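PDB 4QGL: acireductone dioxygenase from Bacillus anthracis, which probably oxidises the acireductone of the methionine salvage pathway with dioxygen, giving different products according to whether iron or nickel is bound. Local coordinates for residues Arg111-Gly116 with Arg156-Ile161; Ala58-Val63 with His80-Leu85; Gln100-His105 with Asn145-Phe150; His117-Ile122 with Phe129-Leu134. All coordinates share one frame; numbering follows the deposited sequence.

Contact 1. Residues Arg111-Gly116 with Arg156-Ile161; sequences RFIVSG and RQVVAI
A classic beta bulge interrupts the antiparallel pairing of Arg111-Gly116 with Arg156-Ile161 in one of the two sheets of the cupin fold. Val114 and Ser115 both face Val159, whose O accepts from Val114 N at 3.0 Å and from Ser115 N at 3.3 Å, the two donors lying on the same face of its carbonyl plane. Before the bulge, Phe112 and Ile161 form a hydrogen-bonded pair, with Phe112 N at 3.0 Å from Ile161 O; beyond it, Val159 N donates a hydrogen bond to Ser115 O. Side chains of Phe112, Ser115, Val159 and Ile161 share one face of the sheet, on which Ile60 and Leu61 of helix 54-63 pack against Ile161. Arg111, predicted to help generate the substrate dianion, lies on this strand, and its CA makes a CA-H...O contact with Ile161 O. Phe112, whose CG is anti to the backbone N (chi1 167°), runs alongside Ile161, and its CD2 meets Ile161 CD1 obliquely at 3.8 Å.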
loop_
_atom_site.group_PDB
_atom_site.type_symbol
_atom_site.label_atom_id
_atom_site.label_comp_id
_atom_site.label_asym_id
_atom_site.label_seq_id
_atom_site.Cartn_x
_atom_site.Cartn_y
_atom_site.Cartn_z
ATOM N N ARG A 111 -0.123 -0.308 4.225
ATOM C CA ARG A 111 1.020 -0.684 3.404
ATOM C C ARG A 111 1.865 0.562 3.181
ATOM O O ARG A 111 1.309 1.641 3.009
ATOM C CB ARG A 111 0.564 -1.261 2.041
ATOM C CG ARG A 111 -0.173 -2.602 2.100
ATOM C CD ARG A 111 0.709 -3.736 2.643
ATOM N NE ARG A 111 -0.004 -5.017 2.704
ATOM C CZ ARG A 111 -0.828 -5.378 3.676
ATOM N NH1 ARG A 111 -1.054 -4.579 4.702
ATOM N NH2 ARG A 111 -1.423 -6.548 3.624
ATOM N N PHE A 112 3.190 0.434 3.205
ATOM C CA PHE A 112 4.049 1.529 2.769
ATOM C C PHE A 112 4.893 1.063 1.616
ATOM O O PHE A 112 5.563 0.057 1.731
ATOM C CB PHE A 112 4.947 1.978 3.898
ATOM C CG PHE A 112 6.079 2.878 3.470
ATOM C CD1 PHE A 112 5.859 4.184 3.168
ATOM C CD2 PHE A 112 7.373 2.406 3.417
ATOM C CE1 PHE A 112 6.901 5.005 2.801
ATOM C CE2 PHE A 112 8.423 3.217 3.053
ATOM C CZ PHE A 112 8.180 4.522 2.736
ATOM N N ILE A 113 4.891 1.772 0.506
ATOM C CA ILE A 113 5.673 1.282 -0.622
ATOM C C ILE A 113 7.127 1.722 -0.518
ATOM O O ILE A 113 7.421 2.915 -0.343
ATOM C CB ILE A 113 5.105 1.754 -1.964
ATOM C CG1 ILE A 113 3.609 1.395 -2.115
ATOM C CG2 ILE A 113 5.929 1.194 -3.103
ATOM C CD1 ILE A 113 3.170 0.111 -1.447
ATOM N N VAL A 114 8.021 0.748 -0.619
ATOM C CA VAL A 114 9.443 1.006 -0.658
ATOM C C VAL A 114 9.982 1.023 -2.059
ATOM O O VAL A 114 10.741 1.890 -2.420
ATOM C CB VAL A 114 10.254 -0.056 0.093
ATOM C CG1 VAL A 114 11.692 0.438 0.282
ATOM C CG2 VAL A 114 9.655 -0.381 1.463
ATOM N N SER A 115 9.607 0.026 -2.847
ATOM C CA SER A 115 9.978 -0.045 -4.263
ATOM C C SER A 115 8.820 -0.523 -5.113
ATOM O O SER A 115 7.887 -1.097 -4.581
ATOM C CB SER A 115 11.126 -1.018 -4.412
ATOM O OG SER A 115 12.316 -0.443 -3.896
ATOM N N GLY A 116 8.903 -0.315 -6.437
ATOM C CA GLY A 116 7.887 -0.763 -7.409
ATOM C C GLY A 116 6.580 -0.030 -7.288
ATOM O O GLY A 116 6.561 1.149 -6.940
ATOM N N ARG A 156 4.872 -5.404 -12.733
ATOM C CA ARG A 156 4.590 -6.604 -11.916
ATOM C C ARG A 156 5.633 -6.835 -10.780
ATOM O O ARG A 156 6.139 -7.933 -10.616
ATOM C CB ARG A 156 4.478 -7.876 -12.785
ATOM C CG ARG A 156 3.475 -7.852 -13.943
ATOM C CD ARG A 156 2.099 -8.362 -13.527
ATOM N NE ARG A 156 2.079 -9.828 -13.360
ATOM C CZ ARG A 156 1.028 -10.534 -12.926
ATOM N NH1 ARG A 156 -0.111 -9.928 -12.609
ATOM N NH2 ARG A 156 1.115 -11.852 -12.804
ATOM N N GLN A 157 5.924 -5.808 -9.992
ATOM C CA GLN A 157 6.828 -5.963 -8.868
ATOM C C GLN A 157 6.577 -4.902 -7.797
ATOM O O GLN A 157 6.368 -3.733 -8.097
ATOM C CB GLN A 157 8.268 -5.900 -9.331
ATOM C CG GLN A 157 8.605 -4.556 -9.913
ATOM C CD GLN A 157 9.934 -4.557 -10.585
ATOM O OE1 GLN A 157 10.643 -5.549 -10.544
ATOM N NE2 GLN A 157 10.280 -3.440 -11.224
ATOM N N VAL A 158 6.593 -5.325 -6.547
ATOM C CA VAL A 158 6.453 -4.383 -5.459
ATOM C C VAL A 158 7.227 -4.863 -4.241
ATOM O O VAL A 158 7.312 -6.075 -3.961
ATOM C CB VAL A 158 4.952 -4.133 -5.156
ATOM C CG1 VAL A 158 4.338 -5.231 -4.317
ATOM C CG2 VAL A 158 4.763 -2.818 -4.460
ATOM N N VAL A 159 7.818 -3.906 -3.530
ATOM C CA VAL A 159 8.320 -4.126 -2.151
ATOM C C VAL A 159 7.579 -3.210 -1.195
ATOM O O VAL A 159 7.451 -2.039 -1.477
ATOM C CB VAL A 159 9.818 -3.863 -2.015
ATOM C CG1 VAL A 159 10.250 -4.034 -0.578
ATOM C CG2 VAL A 159 10.622 -4.832 -2.840
ATOM N N ALA A 160 7.109 -3.768 -0.071
ATOM C CA ALA A 160 6.271 -3.064 0.918
ATOM C C ALA A 160 6.521 -3.487 2.354
ATOM O O ALA A 160 6.898 -4.609 2.648
ATOM C CB ALA A 160 4.794 -3.308 0.604
ATOM N N ILE A 161 6.217 -2.572 3.238
ATOM C CA ILE A 161 6.116 -2.871 4.636
ATOM C C ILE A 161 4.637 -3.027 4.967
ATOM O O ILE A 161 3.847 -2.191 4.602
ATOM C CB ILE A 161 6.711 -1.747 5.499
ATOM C CG1 ILE A 161 8.155 -1.491 5.103
ATOM C CG2 ILE A 161 6.657 -2.155 6.945
ATOM C CD1 ILE A 161 8.752 -0.251 5.740
#

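Contact 2. Residues Ala58-Val63 with His80-Leu85; sequences AEILAV and HDVISL
Ile60 is the first residue of helical segment Ala58-Val63 to touch strand segment His80-Leu85. Its side chain starts out toward the strand, and the CG2 branch meets Val82 CG2 at 4.3 Å. Leu61, next along the helix, makes the larger part of the helix's share. Its CG lies anti to the carbonyl carbon (chi1 -64°), and the side chain passes that of Val82 in the opposite direction, with Leu61 CG 4.0 Å from Val82 CG2. Both methyls of Leu61 converge on CD2 of the His80 ring: Leu61 CD2 comes obliquely to His80 CD2 at 3.7 Å, whereas Leu61 CD1 lies in the ring plane, at the edge, 3.9 Å from the same His80 CD2. The histidine thus offers a C-H corner to the leucine. Asp81 starts out away from the helix, and its carboxylate forms a salt bridge with Arg162. The helix crosses the strand at 126°, with the axes of the short segments 8.6 Å apart at their closest. Strand 79-85 is an edge strand of its sheet within the chain; Leu61 also packs on Ile161 of the adjacent strand 158-164, while Ile68 of helix 65-75 touches both Leu61 and His80.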
loop_
_atom_site.group_PDB
_atom_site.type_symbol
_atom_site.label_atom_id
_atom_site.label_comp_id
_atom_site.label_asym_id
_atom_site.label_seq_id
_atom_site.Cartn_x
_atom_site.Cartn_y
_atom_site.Cartn_z
ATOM N N ALA A 58 15.471 -6.209 7.866
ATOM C CA ALA A 58 15.667 -5.606 9.179
ATOM C C ALA A 58 16.112 -4.166 9.049
ATOM O O ALA A 58 15.708 -3.317 9.824
ATOM C CB ALA A 58 16.695 -6.407 9.978
ATOM N N GLU A 59 16.946 -3.904 8.058
ATOM C CA GLU A 59 17.441 -2.563 7.801
ATOM C C GLU A 59 16.379 -1.606 7.335
ATOM O O GLU A 59 16.371 -0.459 7.732
ATOM C CB GLU A 59 18.489 -2.620 6.724
ATOM C CG GLU A 59 19.366 -1.396 6.692
ATOM C CD GLU A 59 20.550 -1.576 5.770
ATOM O OE1 GLU A 59 21.271 -0.576 5.561
ATOM O OE2 GLU A 59 20.754 -2.709 5.242
ATOM N N ILE A 60 15.507 -2.091 6.460
ATOM C CA ILE A 60 14.402 -1.314 5.932
ATOM C C ILE A 60 13.488 -0.867 7.061
ATOM O O ILE A 60 13.155 0.311 7.183
ATOM C CB ILE A 60 13.632 -2.127 4.878
ATOM C CG1 ILE A 60 14.405 -2.116 3.557
ATOM C CG2 ILE A 60 12.225 -1.569 4.653
ATOM C CD1 ILE A 60 13.705 -2.851 2.435
ATOM N N LEU A 61 13.104 -1.815 7.907
ATOM C CA LEU A 61 12.395 -1.510 9.163
ATOM C C LEU A 61 13.163 -0.629 10.166
ATOM O O LEU A 61 12.565 0.081 10.959
ATOM C CB LEU A 61 11.998 -2.806 9.856
ATOM C CG LEU A 61 10.992 -3.665 9.088
ATOM C CD1 LEU A 61 10.796 -4.967 9.851
ATOM C CD2 LEU A 61 9.679 -2.921 8.874
ATOM N N ALA A 62 14.479 -0.666 10.153
ATOM C CA ALA A 62 15.213 0.276 10.960
ATOM C C ALA A 62 15.142 1.713 10.470
ATOM O O ALA A 62 15.079 2.628 11.277
ATOM C CB ALA A 62 16.667 -0.159 11.084
ATOM N N VAL A 63 15.188 1.927 9.169
ATOM C CA VAL A 63 15.210 3.277 8.616
ATOM C C VAL A 63 13.896 4.020 8.837
ATOM O O VAL A 63 13.917 5.197 9.145
ATOM C CB VAL A 63 15.574 3.257 7.125
ATOM C CG1 VAL A 63 15.635 4.646 6.540
ATOM C CG2 VAL A 63 16.929 2.631 6.916
ATOM N N HIS A 80 4.726 -5.632 12.298
ATOM C CA HIS A 80 5.106 -5.198 10.951
ATOM C C HIS A 80 6.147 -6.114 10.330
ATOM O O HIS A 80 6.966 -6.721 11.056
ATOM C CB HIS A 80 5.634 -3.757 10.956
ATOM C CG HIS A 80 6.598 -3.450 12.060
ATOM N ND1 HIS A 80 6.190 -3.030 13.315
ATOM C CD2 HIS A 80 7.952 -3.476 12.100
ATOM C CE1 HIS A 80 7.248 -2.819 14.077
ATOM N NE2 HIS A 80 8.332 -3.079 13.363
ATOM N N ASP A 81 6.122 -6.212 8.999
ATOM C CA ASP A 81 7.157 -6.948 8.276
ATOM C C ASP A 81 7.305 -6.490 6.840
ATOM O O ASP A 81 6.685 -5.530 6.439
ATOM C CB ASP A 81 6.916 -8.453 8.344
ATOM C CG ASP A 81 5.611 -8.886 7.696
ATOM O OD1 ASP A 81 5.048 -8.176 6.806
ATOM O OD2 ASP A 81 5.155 -9.983 8.107
ATOM N N VAL A 82 8.149 -7.169 6.083
ATOM C CA VAL A 82 8.409 -6.767 4.729
ATOM C C VAL A 82 8.090 -7.913 3.805
ATOM O O VAL A 82 8.486 -9.032 4.047
ATOM C CB VAL A 82 9.862 -6.320 4.535
ATOM C CG1 VAL A 82 10.100 -5.824 3.121
ATOM C CG2 VAL A 82 10.205 -5.233 5.543
ATOM N N ILE A 83 7.363 -7.613 2.741
ATOM C CA ILE A 83 7.164 -8.580 1.678
ATOM C C ILE A 83 7.625 -8.032 0.324
ATOM O O ILE A 83 7.621 -6.837 0.092
ATOM C CB ILE A 83 5.710 -9.105 1.671
ATOM C CG1 ILE A 83 4.683 -7.979 1.680
ATOM C CG2 ILE A 83 5.482 -9.943 2.926
ATOM C CD1 ILE A 83 4.192 -7.599 0.323
ATOM N N SER A 84 8.073 -8.922 -0.542
ATOM C CA SER A 84 8.284 -8.562 -1.936
ATOM C C SER A 84 7.682 -9.562 -2.913
ATOM O O SER A 84 7.705 -10.745 -2.671
ATOM C CB SER A 84 9.754 -8.361 -2.223
ATOM O OG SER A 84 10.420 -9.589 -2.294
ATOM N N LEU A 85 7.141 -9.035 -4.015
ATOM C CA LEU A 85 6.535 -9.804 -5.106
ATOM C C LEU A 85 7.181 -9.386 -6.392
ATOM O O LEU A 85 7.468 -8.215 -6.569
ATOM C CB LEU A 85 5.044 -9.517 -5.196
ATOM C CG LEU A 85 4.216 -9.998 -4.000
ATOM C CD1 LEU A 85 2.795 -9.497 -4.085
ATOM C CD2 LEU A 85 4.228 -11.502 -3.901
#

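Contact 3. Residues Gln100-His105 with Asn145-Phe150; sequences QKEHHH and NARHYF. With CD (cadmium ion), chain B.
This is a metal-centred contact at the cupin active site, where the loop Gln100-His105 runs antiparallel to Asn145-Phe150 at an edge strand, 148-151, of one sheet. His103, His105 and His148 each bind the cadmium ion through NE2, at 2.4 Å from His103 NE2, 2.3 Å from His105 NE2 and 2.6 Å from His148 NE2; Glu109 and a water complete the site. Iron or nickel is predicted to use the same four residues. All three rings are held by their other nitrogens: His103 ND1 donates in its ring plane to Lys101 O at 2.7 Å, His148 ND1 likewise to Ala146 O, and His105 ND1 is hydrogen-bonded to Val171 O. The rings of His103 and His148 meet obliquely, their planes 54° apart, and a reciprocal pair of backbone hydrogen bonds joins the same two residues. Away from the metal, Arg147 is bent at chi2 and chi3, folding its guanidinium back against Glu102 and His104. Arg147 NH2 is also hydrogen-bonded to Tyr174 O, at the C terminus. Arg147 NH1 donates a hydrogen bond to His104 ND1 at 3.2 Å, arriving 38° out of the imidazole plane. Glu102, which may assist metal incorporation, receives Arg147 NE in a salt bridge on the anti lone pair of Glu102 OE1, at 2.6 Å.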
loop_
_atom_site.group_PDB
_atom_site.type_symbol
_atom_site.label_atom_id
_atom_site.label_comp_id
_atom_site.label_asym_id
_atom_site.label_seq_id
_atom_site.Cartn_x
_atom_site.Cartn_y
_atom_site.Cartn_z
ATOM N N GLN A 100 -6.741 -9.817 -5.835
ATOM C CA GLN A 100 -7.454 -9.340 -7.010
ATOM C C GLN A 100 -8.968 -9.416 -6.916
ATOM O O GLN A 100 -9.650 -8.694 -7.620
ATOM C CB GLN A 100 -7.008 -10.122 -8.230
ATOM C CG GLN A 100 -5.964 -9.387 -9.033
ATOM C CD GLN A 100 -5.126 -10.299 -9.920
ATOM O OE1 GLN A 100 -3.960 -9.984 -10.198
ATOM N NE2 GLN A 100 -5.711 -11.437 -10.383
ATOM N N LYS A 101 -9.500 -10.296 -6.078
ATOM C CA LYS A 101 -10.952 -10.336 -5.864
ATOM C C LYS A 101 -11.397 -9.369 -4.782
ATOM O O LYS A 101 -10.670 -9.138 -3.798
ATOM C CB LYS A 101 -11.390 -11.727 -5.510
ATOM C CG LYS A 101 -11.146 -12.729 -6.625
ATOM C CD LYS A 101 -11.414 -14.123 -6.081
ATOM C CE LYS A 101 -11.575 -15.153 -7.177
ATOM N NZ LYS A 101 -12.205 -16.380 -6.621
ATOM N N GLU A 102 -12.583 -8.797 -4.953
ATOM C CA GLU A 102 -13.079 -7.829 -4.000
ATOM C C GLU A 102 -13.304 -8.523 -2.663
ATOM O O GLU A 102 -14.004 -9.525 -2.565
ATOM C CB GLU A 102 -14.373 -7.222 -4.504
ATOM C CG GLU A 102 -14.969 -6.130 -3.629
ATOM C CD GLU A 102 -16.413 -5.790 -4.012
ATOM O OE1 GLU A 102 -17.316 -5.907 -3.158
ATOM O OE2 GLU A 102 -16.658 -5.418 -5.179
ATOM N N HIS A 103 -12.676 -7.995 -1.634
ATOM C CA HIS A 103 -12.873 -8.479 -0.268
ATOM C C HIS A 103 -12.859 -7.304 0.643
ATOM O O HIS A 103 -12.542 -6.207 0.214
ATOM C CB HIS A 103 -11.773 -9.463 0.123
ATOM C CG HIS A 103 -10.401 -8.914 -0.037
ATOM N ND1 HIS A 103 -9.807 -8.739 -1.265
ATOM C CD2 HIS A 103 -9.534 -8.433 0.870
ATOM C CE1 HIS A 103 -8.615 -8.207 -1.102
ATOM N NE2 HIS A 103 -8.421 -8.032 0.190
ATOM N N HIS A 104 -13.244 -7.529 1.892
ATOM C CA HIS A 104 -12.881 -6.609 2.975
ATOM C C HIS A 104 -12.125 -7.307 4.093
ATOM O O HIS A 104 -11.856 -8.506 4.005
ATOM C CB HIS A 104 -14.083 -5.813 3.496
ATOM C CG HIS A 104 -15.110 -6.622 4.215
ATOM N ND1 HIS A 104 -16.318 -6.967 3.642
ATOM C CD2 HIS A 104 -15.151 -7.085 5.483
ATOM C CE1 HIS A 104 -17.041 -7.640 4.515
ATOM N NE2 HIS A 104 -16.352 -7.734 5.637
ATOM N N HIS A 105 -11.718 -6.525 5.099
ATOM C CA HIS A 105 -11.147 -7.058 6.351
ATOM C C HIS A 105 -11.801 -6.396 7.577
ATOM O O HIS A 105 -12.280 -5.266 7.483
ATOM C CB HIS A 105 -9.626 -6.811 6.417
ATOM C CG HIS A 105 -8.889 -7.131 5.156
ATOM N ND1 HIS A 105 -8.577 -8.422 4.782
ATOM C CD2 HIS A 105 -8.375 -6.323 4.194
ATOM C CE1 HIS A 105 -7.917 -8.396 3.634
ATOM N NE2 HIS A 105 -7.812 -7.138 3.237
ATOM N N ASN A 145 -13.705 -2.702 6.904
ATOM C CA ASN A 145 -15.018 -2.886 6.230
ATOM C C ASN A 145 -15.149 -2.310 4.824
ATOM O O ASN A 145 -16.177 -2.505 4.189
ATOM C CB ASN A 145 -16.186 -2.435 7.106
ATOM C CG ASN A 145 -16.133 -3.053 8.479
ATOM O OD1 ASN A 145 -15.634 -4.181 8.648
ATOM N ND2 ASN A 145 -16.576 -2.293 9.497
ATOM N N ALA A 146 -14.111 -1.656 4.324
ATOM C CA ALA A 146 -14.161 -1.116 2.980
ATOM C C ALA A 146 -13.847 -2.197 1.953
ATOM O O ALA A 146 -12.790 -2.803 1.970
ATOM C CB ALA A 146 -13.200 0.042 2.825
ATOM N N ARG A 147 -14.782 -2.401 1.039
ATOM C CA ARG A 147 -14.577 -3.327 -0.079
ATOM C C ARG A 147 -13.471 -2.780 -0.991
ATOM O O ARG A 147 -13.476 -1.596 -1.342
ATOM C CB ARG A 147 -15.868 -3.531 -0.843
ATOM C CG ARG A 147 -17.046 -3.956 0.010
ATOM C CD ARG A 147 -16.966 -5.414 0.474
ATOM N NE ARG A 147 -17.098 -6.429 -0.607
ATOM C CZ ARG A 147 -16.831 -7.733 -0.463
ATOM N NH1 ARG A 147 -16.441 -8.241 0.710
ATOM N NH2 ARG A 147 -16.938 -8.538 -1.489
ATOM N N HIS A 148 -12.498 -3.634 -1.314
ATOM C CA HIS A 148 -11.372 -3.237 -2.141
ATOM C C HIS A 148 -10.712 -4.456 -2.797
ATOM O O HIS A 148 -10.998 -5.564 -2.394
ATOM C CB HIS A 148 -10.361 -2.436 -1.304
ATOM C CG HIS A 148 -9.715 -3.215 -0.220
ATOM N ND1 HIS A 148 -10.369 -3.553 0.939
ATOM C CD2 HIS A 148 -8.482 -3.758 -0.125
ATOM C CE1 HIS A 148 -9.571 -4.275 1.703
ATOM N NE2 HIS A 148 -8.422 -4.432 1.074
ATOM N N TYR A 149 -9.885 -4.266 -3.825
ATOM C CA TYR A 149 -8.955 -5.302 -4.267
ATOM C C TYR A 149 -7.604 -4.684 -4.638
ATOM O O TYR A 149 -7.431 -3.452 -4.561
ATOM C CB TYR A 149 -9.534 -6.151 -5.391
ATOM C CG TYR A 149 -10.061 -5.375 -6.542
ATOM C CD1 TYR A 149 -11.364 -4.909 -6.529
ATOM C CD2 TYR A 149 -9.274 -5.106 -7.649
ATOM C CE1 TYR A 149 -11.880 -4.185 -7.596
ATOM C CE2 TYR A 149 -9.763 -4.363 -8.703
ATOM C CZ TYR A 149 -11.071 -3.902 -8.676
ATOM O OH TYR A 149 -11.610 -3.161 -9.702
ATOM N N PHE A 150 -6.626 -5.531 -4.969
ATOM C CA PHE A 150 -5.248 -5.075 -5.212
ATOM C C PHE A 150 -4.699 -5.562 -6.551
ATOM O O PHE A 150 -4.981 -6.652 -7.008
ATOM C CB PHE A 150 -4.275 -5.490 -4.068
ATOM C CG PHE A 150 -2.835 -4.985 -4.266
ATOM C CD1 PHE A 150 -2.498 -3.689 -3.945
ATOM C CD2 PHE A 150 -1.845 -5.801 -4.775
ATOM C CE1 PHE A 150 -1.205 -3.211 -4.145
ATOM C CE2 PHE A 150 -0.563 -5.336 -4.982
ATOM C CZ PHE A 150 -0.234 -4.044 -4.658
HETATM CD CD CD B . -6.915 -6.544 1.230
HETATM O O HOH W 1 -11.226 -3.560 4.531
HETATM O O HOH W 2 -5.705 -6.308 -0.771
#

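Contact 4. Residues His117-Ile122 with Phe129-Leu134; sequences HGIFAI and FFDVEL. With CD (cadmium ion), chain C.
One face of the Phe130 ring is turned to Ile122, whose O stands 3.4 Å above the plane, offset toward the rim, while Ile122 CB makes a CH-pi contact 4.2 Å from the ring centroid. Val132 CG2 sits in plane at the edge of this ring. The Phe130 ring is placed by its chi1 of 63°, which sets CG between the backbone N and carbonyl carbon; Phe26 meets it edge-to-face. The Phe129 ring takes Ala121 O at its edge, near the plane. Leu134 CD1 lies at the edge of the Phe120 ring, 4.0 Å from Phe120 CD2. On the face opposite Phe120 and Phe130, Ile119 CG2 rests on Asp131 CG at 3.7 Å, and the Asp131 carboxylate forms a salt bridge with Arg9 and a hydrogen bond with His11. Backbone bonds tie the strands, including Val132 N to Phe120 O and Ile122 N to Phe130 O, both 2.8 Å. At the N-terminal end of His117-Ile122, the His117 ring holds a second cadmium ion in its plane through NE2, at 2.7 Å, with Gly1 and Glu135 as further ligands; His117 ND1 is hydrogen-bonded to Asp155. Strands 116-123 and 129-134 thus form an antiparallel beta hairpin within one sheet of the cupin fold.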
loop_
_atom_site.group_PDB
_atom_site.type_symbol
_atom_site.label_atom_id
_atom_site.label_comp_id
_atom_site.label_asym_id
_atom_site.label_seq_id
_atom_site.Cartn_x
_atom_site.Cartn_y
_atom_site.Cartn_z
ATOM N N HIS A 117 5.476 -0.731 -7.575
ATOM C CA HIS A 117 4.139 -0.086 -7.635
ATOM C C HIS A 117 3.004 -0.983 -7.190
ATOM O O HIS A 117 3.128 -2.209 -7.193
ATOM C CB HIS A 117 3.812 0.394 -9.048
ATOM C CG HIS A 117 4.871 1.253 -9.661
ATOM N ND1 HIS A 117 5.961 0.728 -10.320
ATOM C CD2 HIS A 117 5.002 2.593 -9.726
ATOM C CE1 HIS A 117 6.727 1.710 -10.754
ATOM N NE2 HIS A 117 6.166 2.856 -10.406
ATOM N N GLY A 118 1.898 -0.384 -6.783
ATOM C CA GLY A 118 0.680 -1.144 -6.596
ATOM C C GLY A 118 -0.495 -0.260 -6.902
ATOM O O GLY A 118 -0.342 0.947 -7.027
ATOM N N ILE A 119 -1.663 -0.872 -7.062
ATOM C CA ILE A 119 -2.904 -0.136 -7.181
ATOM C C ILE A 119 -3.887 -0.716 -6.190
ATOM O O ILE A 119 -4.163 -1.893 -6.241
ATOM C CB ILE A 119 -3.554 -0.238 -8.577
ATOM C CG1 ILE A 119 -2.605 0.177 -9.701
ATOM C CG2 ILE A 119 -4.755 0.709 -8.635
ATOM C CD1 ILE A 119 -2.961 -0.425 -11.047
ATOM N N PHE A 120 -4.427 0.114 -5.310
ATOM C CA PHE A 120 -5.583 -0.286 -4.543
ATOM C C PHE A 120 -6.847 0.259 -5.150
ATOM O O PHE A 120 -6.933 1.444 -5.442
ATOM C CB PHE A 120 -5.495 0.222 -3.127
ATOM C CG PHE A 120 -4.775 -0.727 -2.213
ATOM C CD1 PHE A 120 -5.418 -1.853 -1.753
ATOM C CD2 PHE A 120 -3.460 -0.502 -1.814
ATOM C CE1 PHE A 120 -4.768 -2.742 -0.935
ATOM C CE2 PHE A 120 -2.813 -1.392 -0.996
ATOM C CZ PHE A 120 -3.473 -2.512 -0.558
ATOM N N ALA A 121 -7.849 -0.597 -5.301
ATOM C CA ALA A 121 -9.138 -0.175 -5.850
ATOM C C ALA A 121 -10.166 -0.180 -4.729
ATOM O O ALA A 121 -10.530 -1.245 -4.235
ATOM C CB ALA A 121 -9.582 -1.116 -6.985
ATOM N N ILE A 122 -10.677 0.994 -4.369
ATOM C CA ILE A 122 -11.489 1.123 -3.158
ATOM C C ILE A 122 -12.873 1.625 -3.506
ATOM O O ILE A 122 -13.046 2.549 -4.324
ATOM C CB ILE A 122 -10.794 2.023 -2.115
ATOM C CG1 ILE A 122 -9.453 1.415 -1.725
ATOM C CG2 ILE A 122 -11.634 2.128 -0.846
ATOM C CD1 ILE A 122 -8.386 2.435 -1.384
ATOM N N PHE A 129 -16.044 3.028 -7.390
ATOM C CA PHE A 129 -14.699 2.577 -7.144
ATOM C C PHE A 129 -13.718 3.618 -7.598
ATOM O O PHE A 129 -13.965 4.272 -8.611
ATOM C CB PHE A 129 -14.438 1.265 -7.869
ATOM C CG PHE A 129 -14.740 0.061 -7.035
ATOM C CD1 PHE A 129 -16.041 -0.390 -6.893
ATOM C CD2 PHE A 129 -13.717 -0.581 -6.342
ATOM C CE1 PHE A 129 -16.305 -1.468 -6.085
ATOM C CE2 PHE A 129 -13.974 -1.661 -5.533
ATOM C CZ PHE A 129 -15.261 -2.119 -5.414
ATOM N N PHE A 130 -12.642 3.791 -6.833
ATOM C CA PHE A 130 -11.562 4.617 -7.300
ATOM C C PHE A 130 -10.260 3.867 -7.073
ATOM O O PHE A 130 -10.200 2.950 -6.264
ATOM C CB PHE A 130 -11.572 5.975 -6.605
ATOM C CG PHE A 130 -11.360 5.904 -5.114
ATOM C CD1 PHE A 130 -12.447 5.930 -4.245
ATOM C CD2 PHE A 130 -10.084 5.823 -4.587
ATOM C CE1 PHE A 130 -12.268 5.845 -2.887
ATOM C CE2 PHE A 130 -9.896 5.775 -3.214
ATOM C CZ PHE A 130 -10.989 5.769 -2.369
ATOM N N ASP A 131 -9.245 4.215 -7.852
ATOM C CA ASP A 131 -7.922 3.626 -7.733
ATOM C C ASP A 131 -7.103 4.569 -6.901
ATOM O O ASP A 131 -7.233 5.763 -7.018
ATOM C CB ASP A 131 -7.206 3.555 -9.094
ATOM C CG ASP A 131 -7.697 2.437 -9.996
ATOM O OD1 ASP A 131 -8.432 1.537 -9.531
ATOM O OD2 ASP A 131 -7.319 2.479 -11.193
ATOM N N VAL A 132 -6.232 4.038 -6.081
ATOM C CA VAL A 132 -5.133 4.803 -5.624
ATOM C C VAL A 132 -3.941 4.113 -6.201
ATOM O O VAL A 132 -3.721 2.917 -5.967
ATOM C CB VAL A 132 -5.038 4.853 -4.086
ATOM C CG1 VAL A 132 -4.010 5.881 -3.668
ATOM C CG2 VAL A 132 -6.391 5.213 -3.509
ATOM N N GLU A 133 -3.160 4.869 -6.949
ATOM C CA GLU A 133 -1.939 4.349 -7.530
ATOM C C GLU A 133 -0.760 4.861 -6.740
ATOM O O GLU A 133 -0.574 6.070 -6.603
ATOM C CB GLU A 133 -1.804 4.814 -8.963
ATOM C CG GLU A 133 -3.035 4.557 -9.823
ATOM C CD GLU A 133 -2.952 5.353 -11.109
ATOM O OE1 GLU A 133 -2.125 6.287 -11.166
ATOM O OE2 GLU A 133 -3.693 5.087 -12.082
ATOM N N LEU A 134 0.058 3.935 -6.275
ATOM C CA LEU A 134 1.027 4.271 -5.267
ATOM C C LEU A 134 2.440 4.326 -5.801
ATOM O O LEU A 134 2.825 3.478 -6.604
ATOM C CB LEU A 134 0.964 3.221 -4.154
ATOM C CG LEU A 134 -0.403 3.012 -3.522
ATOM C CD1 LEU A 134 -0.318 1.883 -2.528
ATOM C CD2 LEU A 134 -0.899 4.270 -2.849
HETATM CD CD CD C . 6.614 5.458 -10.687
#

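In the fold
From the N terminus, contact 2 closes first, returning the chain after helices 54-63 and 65-75 to strand 79-85 before any other contact opens. The loop 100-105 then opens contact 3, and residues 111-116 open contact 1. Contact 4, the short hairpin 116-123/129-134, lies within the spans of both. Contact 3 closes at 145-150 and contact 1 only at 156-161, so these two cross. Strand 158-164 lies beside 79-85, joining contacts 1 and 2 in one sheet; strand 148-151 lies beside 116-123, joining contacts 3 and 4 in the other. Gln157 O and His117 N, 3.2 Å apart, link contacts 1 and 4 where the chain passes between sheets.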